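Local coordinates for ZINC phosphodiesterase ELAC protein 1 (Homo sapiens, PDB 3ZWF) that cuts extra nucleotides from the 3' end of tRNA precursors as a two-zinc phosphodiesterase and repairs tRNAs cleaved in ribosome quality control by removing their 2',3'-cyclic phosphate, at residues M1-G9 against A349-I357; I248-V256 against K285-M294. All coordinates share one frame; numbering follows the deposited sequence.

Contact 1 of 2, residues M1-G9 against A349-I357. With EDO (1,2-ethanediol), chain H; EDO (1,2-ethanediol), chain G.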
loop_
_atom_site.group_PDB
_atom_site.type_symbol
_atom_site.label_atom_id
_atom_site.label_comp_id
_atom_site.label_asym_id
_atom_site.label_seq_id
_atom_site.Cartn_x
_atom_site.Cartn_y
_atom_site.Cartn_z
ATOM N N MET A 1 -16.848 -2.223 24.155
ATOM C CA MET A 1 -16.683 -1.382 22.932
ATOM C C MET A 1 -15.417 -0.557 23.049
ATOM O O MET A 1 -15.228 0.190 24.006
ATOM C CB MET A 1 -17.869 -0.452 22.722
ATOM C CG MET A 1 -17.738 0.442 21.497
ATOM S SD MET A 1 -19.086 1.598 21.324
ATOM C CE MET A 1 -20.351 0.586 20.526
ATOM N N ASP A 2 -14.533 -0.703 22.073
ATOM C CA ASP A 2 -13.321 0.108 22.079
ATOM C C ASP A 2 -12.922 0.558 20.689
ATOM O O ASP A 2 -13.389 0.032 19.683
ATOM C CB ASP A 2 -12.161 -0.549 22.844
ATOM C CG ASP A 2 -11.880 -1.966 22.421
ATOM O OD1 ASP A 2 -11.709 -2.231 21.217
ATOM O OD2 ASP A 2 -11.809 -2.830 23.319
ATOM N N VAL A 3 -12.135 1.615 20.674
ATOM C CA VAL A 3 -11.562 2.175 19.481
ATOM C C VAL A 3 -10.047 2.021 19.563
ATOM O O VAL A 3 -9.445 2.410 20.546
ATOM C CB VAL A 3 -11.979 3.639 19.423
ATOM C CG1 VAL A 3 -11.530 4.312 18.207
ATOM C CG2 VAL A 3 -13.524 3.713 19.503
ATOM N N THR A 4 -9.451 1.443 18.525
ATOM C CA THR A 4 -8.007 1.298 18.438
ATOM C C THR A 4 -7.459 2.093 17.246
ATOM O O THR A 4 -7.847 1.862 16.103
ATOM C CB THR A 4 -7.590 -0.181 18.261
ATOM O OG1 THR A 4 -8.044 -0.957 19.368
ATOM C CG2 THR A 4 -6.036 -0.309 18.135
ATOM N N PHE A 5 -6.561 3.024 17.519
ATOM C CA PHE A 5 -5.888 3.793 16.465
ATOM C C PHE A 5 -4.739 3.015 15.879
ATOM O O PHE A 5 -3.799 2.675 16.574
ATOM C CB PHE A 5 -5.429 5.142 17.001
ATOM C CG PHE A 5 -6.576 6.029 17.353
ATOM C CD1 PHE A 5 -7.188 5.886 18.573
ATOM C CD2 PHE A 5 -7.134 6.917 16.423
ATOM C CE1 PHE A 5 -8.314 6.656 18.925
ATOM C CE2 PHE A 5 -8.292 7.692 16.785
ATOM C CZ PHE A 5 -8.846 7.552 18.009
ATOM N N LEU A 6 -4.763 2.773 14.582
ATOM C CA LEU A 6 -3.681 2.090 13.905
ATOM C C LEU A 6 -2.699 3.064 13.237
ATOM O O LEU A 6 -1.480 2.832 13.209
ATOM C CB LEU A 6 -4.191 1.047 12.914
ATOM C CG LEU A 6 -5.005 -0.081 13.564
ATOM C CD1 LEU A 6 -5.744 -0.909 12.556
ATOM C CD2 LEU A 6 -4.165 -0.974 14.491
ATOM N N GLY A 7 -3.237 4.147 12.709
ATOM C CA GLY A 7 -2.451 5.190 12.097
ATOM C C GLY A 7 -3.081 6.537 12.311
ATOM O O GLY A 7 -4.315 6.756 12.042
ATOM N N THR A 8 -2.246 7.439 12.765
ATOM C CA THR A 8 -2.637 8.760 13.268
ATOM C C THR A 8 -1.960 9.887 12.495
ATOM O O THR A 8 -2.046 11.029 12.878
ATOM C CB THR A 8 -2.361 8.870 14.743
ATOM O OG1 THR A 8 -0.940 8.721 15.040
ATOM C CG2 THR A 8 -3.157 7.771 15.526
ATOM N N GLY A 9 -1.246 9.553 11.417
ATOM C CA GLY A 9 -0.587 10.589 10.666
ATOM C C GLY A 9 -1.347 11.069 9.449
ATOM O O GLY A 9 -2.190 10.341 8.855
ATOM N N ALA A 349 -4.601 11.441 19.600
ATOM C CA ALA A 349 -4.398 10.065 19.171
ATOM C C ALA A 349 -2.902 9.780 18.940
ATOM O O ALA A 349 -2.160 10.634 18.454
ATOM C CB ALA A 349 -5.201 9.745 17.889
ATOM N N GLU A 350 -2.501 8.601 19.360
ATOM C CA GLU A 350 -1.210 8.016 18.979
ATOM C C GLU A 350 -1.465 6.626 18.420
ATOM O O GLU A 350 -2.447 5.986 18.787
ATOM C CB GLU A 350 -0.259 7.928 20.183
ATOM C CG GLU A 350 0.016 9.261 20.784
ATOM C CD GLU A 350 0.817 9.198 22.078
ATOM O OE1 GLU A 350 1.180 8.094 22.546
ATOM O OE2 GLU A 350 1.084 10.286 22.611
ATOM N N ASP A 351 -0.561 6.125 17.551
ATOM C CA ASP A 351 -0.718 4.775 17.070
ATOM C C ASP A 351 -0.740 3.811 18.273
ATOM O O ASP A 351 0.059 3.929 19.232
ATOM C CB ASP A 351 0.426 4.339 16.129
ATOM C CG ASP A 351 0.491 5.141 14.849
ATOM O OD1 ASP A 351 -0.325 6.090 14.626
ATOM O OD2 ASP A 351 1.330 4.740 13.982
ATOM N N PHE A 352 -1.683 2.878 18.174
ATOM C CA PHE A 352 -1.914 1.745 19.104
ATOM C C PHE A 352 -2.657 2.130 20.371
ATOM O O PHE A 352 -2.910 1.285 21.241
ATOM C CB PHE A 352 -0.631 0.966 19.386
ATOM C CG PHE A 352 0.040 0.518 18.137
ATOM C CD1 PHE A 352 -0.548 -0.442 17.372
ATOM C CD2 PHE A 352 1.239 1.074 17.728
ATOM C CE1 PHE A 352 0.027 -0.852 16.163
ATOM C CE2 PHE A 352 1.832 0.678 16.532
ATOM C CZ PHE A 352 1.223 -0.290 15.760
ATOM N N MET A 353 -3.040 3.401 20.446
ATOM C CA MET A 353 -3.902 3.864 21.526
ATOM C C MET A 353 -5.252 3.141 21.435
ATOM O O MET A 353 -5.820 2.975 20.352
ATOM C CB MET A 353 -4.108 5.378 21.442
ATOM C CG MET A 353 -4.968 5.982 22.554
ATOM S SD MET A 353 -5.275 7.732 22.296
ATOM C CE MET A 353 -3.818 8.398 23.073
ATOM N N VAL A 354 -5.725 2.666 22.592
ATOM C CA VAL A 354 -7.033 2.066 22.688
ATOM C C VAL A 354 -7.861 2.879 23.658
ATOM O O VAL A 354 -7.417 3.129 24.753
ATOM C CB VAL A 354 -6.958 0.626 23.222
ATOM C CG1 VAL A 354 -8.357 0.008 23.254
ATOM C CG2 VAL A 354 -6.045 -0.233 22.345
ATOM N N ILE A 355 -9.038 3.300 23.220
ATOM C CA ILE A 355 -9.997 4.026 24.060
ATOM C C ILE A 355 -11.246 3.167 24.206
ATOM O O ILE A 355 -11.831 2.763 23.240
ATOM C CB ILE A 355 -10.403 5.384 23.466
ATOM C CG1 ILE A 355 -9.182 6.289 23.331
ATOM C CG2 ILE A 355 -11.425 6.066 24.377
ATOM C CD1 ILE A 355 -9.413 7.534 22.523
ATOM N N SER A 356 -11.650 2.940 25.453
ATOM C CA SER A 356 -12.779 2.084 25.778
ATOM C C SER A 356 -13.971 3.023 25.945
ATOM O O SER A 356 -13.807 4.100 26.510
ATOM C CB SER A 356 -12.484 1.358 27.113
ATOM O OG SER A 356 -13.260 0.194 27.283
ATOM N N ILE A 357 -15.159 2.642 25.462
ATOM C CA ILE A 357 -16.344 3.504 25.626
ATOM C C ILE A 357 -17.313 2.779 26.555
ATOM O O ILE A 357 -17.916 1.779 26.178
ATOM C CB ILE A 357 -17.047 3.874 24.289
ATOM C CG1 ILE A 357 -16.074 4.516 23.288
ATOM C CG2 ILE A 357 -18.157 4.864 24.533
ATOM C CD1 ILE A 357 -15.008 3.624 22.809
HETATM C C1 EDO H . -13.681 -5.512 22.933
HETATM O O1 EDO H . -14.113 -6.781 22.425
HETATM C C2 EDO H . -14.734 -4.464 22.613
HETATM O O2 EDO H . -14.283 -3.206 23.093
HETATM C C1 EDO G . -4.639 -3.541 20.323
HETATM O O1 EDO G . -4.234 -2.206 20.005
HETATM C C2 EDO G . -5.938 -3.625 21.111
HETATM O O2 EDO G . -7.034 -3.182 20.333
HETATM O O HOH W 1 -16.934 -0.774 26.553
#

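Contact 2 of 2, residues I248-V256 against K285-M294. With ZN (zinc ion), chain E; ZN (zinc ion), chain D; PO4 (phosphate ion), chain F.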
loop_
_atom_site.group_PDB
_atom_site.type_symbol
_atom_site.label_atom_id
_atom_site.label_comp_id
_atom_site.label_asym_id
_atom_site.label_seq_id
_atom_site.Cartn_x
_atom_site.Cartn_y
_atom_site.Cartn_z
ATOM N N ILE A 248 -16.887 9.328 13.443
ATOM C CA ILE A 248 -15.525 9.311 12.898
ATOM C C ILE A 248 -15.573 10.100 11.604
ATOM O O ILE A 248 -16.274 9.685 10.655
ATOM C CB ILE A 248 -15.088 7.864 12.614
ATOM C CG1 ILE A 248 -15.156 7.049 13.925
ATOM C CG2 ILE A 248 -13.633 7.860 12.068
ATOM C CD1 ILE A 248 -14.863 5.599 13.766
ATOM N N LEU A 249 -14.880 11.239 11.570
ATOM C CA LEU A 249 -14.907 12.120 10.405
ATOM C C LEU A 249 -13.628 11.991 9.573
ATOM O O LEU A 249 -12.525 12.028 10.140
ATOM C CB LEU A 249 -15.070 13.571 10.780
ATOM C CG LEU A 249 -16.466 14.065 11.166
ATOM C CD1 LEU A 249 -16.951 13.409 12.447
ATOM C CD2 LEU A 249 -16.427 15.591 11.278
ATOM N N GLY A 250 -13.794 11.857 8.260
ATOM C CA GLY A 250 -12.656 11.956 7.323
ATOM C C GLY A 250 -12.037 13.348 7.293
ATOM O O GLY A 250 -12.527 14.310 7.929
ATOM N N ASP A 251 -10.943 13.462 6.542
ATOM C CA ASP A 251 -10.276 14.746 6.322
ATOM C C ASP A 251 -11.328 15.758 5.880
ATOM O O ASP A 251 -12.200 15.475 5.072
ATOM C CB ASP A 251 -9.266 14.688 5.196
ATOM C CG ASP A 251 -8.082 13.741 5.476
ATOM O OD1 ASP A 251 -8.011 13.093 6.531
ATOM O OD2 ASP A 251 -7.216 13.629 4.567
ATOM N N CYS A 252 -11.208 16.957 6.426
ATOM C CA CYS A 252 -12.176 18.033 6.143
ATOM C C CYS A 252 -11.709 19.368 6.712
ATOM O O CYS A 252 -10.935 19.419 7.650
ATOM C CB CYS A 252 -13.549 17.692 6.732
ATOM S SG CYS A 252 -13.675 17.652 8.501
ATOM N N SER A 253 -12.280 20.415 6.126
ATOM C CA SER A 253 -12.203 21.795 6.593
ATOM C C SER A 253 -13.563 22.266 7.122
ATOM O O SER A 253 -13.702 23.407 7.580
ATOM C CB SER A 253 -11.782 22.692 5.427
ATOM O OG SER A 253 -11.568 24.026 5.838
ATOM N N GLY A 254 -14.556 21.393 7.033
ATOM C CA GLY A 254 -15.906 21.690 7.502
ATOM C C GLY A 254 -16.909 20.620 7.079
ATOM O O GLY A 254 -16.573 19.659 6.375
ATOM N N VAL A 255 -18.146 20.798 7.533
ATOM C CA VAL A 255 -19.234 19.870 7.257
ATOM C C VAL A 255 -20.162 20.575 6.285
ATOM O O VAL A 255 -20.359 21.787 6.398
ATOM C CB VAL A 255 -20.017 19.520 8.584
ATOM C CG1 VAL A 255 -21.233 18.627 8.306
ATOM C CG2 VAL A 255 -19.085 18.889 9.599
ATOM N N VAL A 256 -20.773 19.824 5.366
ATOM C CA VAL A 256 -21.602 20.411 4.352
ATOM C C VAL A 256 -23.036 20.340 4.846
ATOM O O VAL A 256 -23.590 19.248 4.998
ATOM C CB VAL A 256 -21.525 19.702 3.010
ATOM C CG1 VAL A 256 -22.409 20.409 1.990
ATOM C CG2 VAL A 256 -20.143 19.668 2.560
ATOM N N LYS A 285 -6.971 25.218 5.759
ATOM C CA LYS A 285 -8.215 25.361 4.999
ATOM C C LYS A 285 -7.952 25.255 3.510
ATOM O O LYS A 285 -8.723 24.643 2.789
ATOM C CB LYS A 285 -8.901 26.692 5.326
ATOM C CG LYS A 285 -9.484 26.759 6.719
ATOM C CD LYS A 285 -10.097 28.115 6.967
ATOM C CE LYS A 285 -10.765 28.214 8.335
ATOM N NZ LYS A 285 -10.999 29.637 8.692
ATOM N N GLU A 286 -6.844 25.841 3.063
ATOM C CA GLU A 286 -6.410 25.745 1.646
ATOM C C GLU A 286 -6.324 24.290 1.175
ATOM O O GLU A 286 -6.644 23.986 0.028
ATOM C CB GLU A 286 -5.075 26.471 1.424
ATOM N N HIS A 287 -5.900 23.397 2.061
ATOM C CA HIS A 287 -5.767 21.975 1.756
ATOM C C HIS A 287 -6.935 21.114 2.203
ATOM O O HIS A 287 -6.818 19.884 2.213
ATOM C CB HIS A 287 -4.470 21.426 2.325
ATOM C CG HIS A 287 -3.258 21.941 1.623
ATOM N ND1 HIS A 287 -2.571 23.058 2.046
ATOM C CD2 HIS A 287 -2.634 21.519 0.496
ATOM C CE1 HIS A 287 -1.558 23.285 1.230
ATOM N NE2 HIS A 287 -1.583 22.375 0.274
ATOM N N GLY A 288 -8.041 21.753 2.571
ATOM C CA GLY A 288 -9.250 21.023 3.019
ATOM C C GLY A 288 -9.090 20.325 4.358
ATOM O O GLY A 288 -9.702 19.268 4.626
ATOM N N HIS A 289 -8.277 20.943 5.220
ATOM C CA HIS A 289 -7.961 20.405 6.527
ATOM C C HIS A 289 -8.475 21.328 7.655
ATOM O O HIS A 289 -8.924 22.444 7.403
ATOM C CB HIS A 289 -6.452 20.143 6.670
ATOM C CG HIS A 289 -5.976 18.965 5.868
ATOM N ND1 HIS A 289 -6.598 17.740 5.915
ATOM C CD2 HIS A 289 -4.928 18.820 5.015
ATOM C CE1 HIS A 289 -5.974 16.894 5.107
ATOM N NE2 HIS A 289 -4.967 17.531 4.526
ATOM N N SER A 290 -8.335 20.807 8.863
ATOM C CA SER A 290 -8.726 21.497 10.112
ATOM C C SER A 290 -7.547 21.658 11.062
ATOM O O SER A 290 -6.516 20.956 10.999
ATOM C CB SER A 290 -9.811 20.694 10.804
ATOM O OG SER A 290 -11.003 20.712 10.057
ATOM N N THR A 291 -7.724 22.592 11.973
ATOM C CA THR A 291 -6.779 22.800 13.058
ATOM C C THR A 291 -7.490 22.459 14.392
ATOM O O THR A 291 -8.699 22.190 14.403
ATOM C CB THR A 291 -6.290 24.247 13.082
ATOM O OG1 THR A 291 -7.370 25.097 13.460
ATOM C CG2 THR A 291 -5.721 24.665 11.717
ATOM N N PRO A 292 -6.744 22.432 15.516
ATOM C CA PRO A 292 -7.440 22.013 16.727
ATOM C C PRO A 292 -8.612 22.917 17.143
ATOM O O PRO A 292 -9.612 22.410 17.630
ATOM C CB PRO A 292 -6.344 22.067 17.782
ATOM C CG PRO A 292 -5.093 21.716 17.012
ATOM C CD PRO A 292 -5.273 22.432 15.708
ATOM N N GLN A 293 -8.481 24.216 16.918
ATOM C CA GLN A 293 -9.593 25.124 17.264
ATOM C C GLN A 293 -10.829 24.843 16.409
ATOM O O GLN A 293 -11.953 24.945 16.870
ATOM C CB GLN A 293 -9.176 26.578 17.157
ATOM C CG GLN A 293 -10.261 27.559 17.702
ATOM C CD GLN A 293 -10.788 27.276 19.127
ATOM O OE1 GLN A 293 -12.008 26.990 19.315
ATOM N NE2 GLN A 293 -9.912 27.407 20.123
ATOM N N MET A 294 -10.623 24.443 15.157
ATOM C CA MET A 294 -11.774 24.168 14.271
ATOM C C MET A 294 -12.483 22.900 14.724
ATOM O O MET A 294 -13.740 22.844 14.792
ATOM C CB MET A 294 -11.334 24.024 12.802
ATOM C CG MET A 294 -10.763 25.300 12.221
ATOM S SD MET A 294 -9.883 25.026 10.670
ATOM C CE MET A 294 -11.183 24.248 9.664
HETATM ZN ZN ZN E . -7.314 13.825 2.195
HETATM ZN ZN ZN D . -5.457 12.343 4.662
HETATM P P PO4 F . -4.173 14.803 2.888
HETATM O O1 PO4 F . -5.609 15.168 2.435
HETATM O O2 PO4 F . -3.569 13.982 1.632
HETATM O O3 PO4 F . -4.181 13.826 3.995
HETATM O O4 PO4 F . -3.427 16.085 3.021
HETATM O O HOH W 2 -5.903 12.362 2.541
#

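Contact 1 of 2, residues M1-G9 against A349-I357
Phe-5 and Ala-349 meet where the first strand of the chain pairs with its last, and the phenyl ring illustrates how one side chain can tie a strand pair to a buried layer. Its CB lies 3.6 Å from Glu-350 O. The ring then leaves the backbone with CG beside its own N and anti to the carbonyl carbon (chi1 -67°). Ala-349 CB sits over one face, offset toward the rim on the CD2 side, in a CH-pi contact 3.9 Å from the ring centroid. On the other flank, CD1 has Met-353 O in the ring plane, while CE1 runs up to Ile-355 CD1 at 3.9 Å. Met-353 SD adds an oblique Met-aromatic contact.

The backbones of strands 2-5 and 354-356 run antiparallel at 167°. Val-3 and Ile-355 form the hydrogen-bonded pair, each N donating to the other's O over 2.8 Å. Their side chains lie on one face of the sheet, where Ile-355, like Phe-5, packs on Val-308 of strand 306-310, and Val-3 CG2 meets Ile-357 CD1 at 3.6 Å. Asp-2, Thr-4, Val-354 and Ser-356 line the opposite face, where Asp-2 OD1 makes a salt bridge with Arg-25.

Beyond the strands, a type II turn from Glu-350 to Met-353 lets Phe-352 N bond Phe-5 O. Here Thr-8 OG1 donates to Asp-351 OD1 over 2.7 Å, arriving on the anti side and 32° out of the carboxylate plane. Asp-351 OD2 accepts from Gly-18 N, so both carboxylate oxygens are engaged. Leu-6 and Gly-7 both face Ala-21, a classic beta bulge at the corner where the chain turns. Strand 354-356 thus forms the edge, beside strand 2-5, of one of the two sheets of the metallo-beta-lactamase fold.

Contact 2 of 2, residues I248-V256 against K285-M294
In Asp-251 and His-289 alike, the first torsion (chi1 -64° and -72°) places CG anti to the carbonyl carbon; the carboxylate thereby reaches the two zinc ions and the imidazole the phosphate that they bind. Asp-251 OD2 bridges the metals, at 2.2 Å from the zinc of chain D and 2.4 Å from the zinc of chain E, and lies near the plane of the imidazole, 3.5 Å from His-289 CE1 at the ring edge. His-289 NE2 donates to the phosphate oxygen O4 over 2.6 Å in a fairly straight bond (162°). Because ND1 is bonded to Glu-273, the ring is held at both nitrogens, which fixes its rotation. The phosphate, probably from the crystallisation liquor, may mark where a substrate phosphate lies; Arg-181 binds it too.

Behind the metals, Ser-290 OG donates to Cys-252 O over 2.7 Å, from above the carbonyl plane. Met-294, its chain bent at chi3, brings CE to Ser-253 O at 3.4 Å. Gly-288, with positive phi, completes the Schellman motif ending helix 281-286, and its O accepts from zinc ligand His-180. The loop following strand 245-249 thus packs against the link from helix 281-286 to helix 292-301, beside strands 171-179 and 269-273.

From Met-1 the chain enters strand 2-5 and waits some 340 residues for its partner: contact 1 closes only when strand 354-356 returns, joining the two ends of the modelled fold along one edge of a sheet. Contact 2 falls wholly within that span, closing a short loop of 28 intervening residues between the end of strand 245-249 and the link joining helices 281-286 and 292-301. The two are nested and do not cross. The centres of contacts 1 and 2 lie about 20 Å apart and their nearest atoms about 6 Å, so they do not touch. Contact 1 completes the sheet holding the N-terminal strands, whereas contact 2 belongs to the second sheet and its helices, at the zinc site.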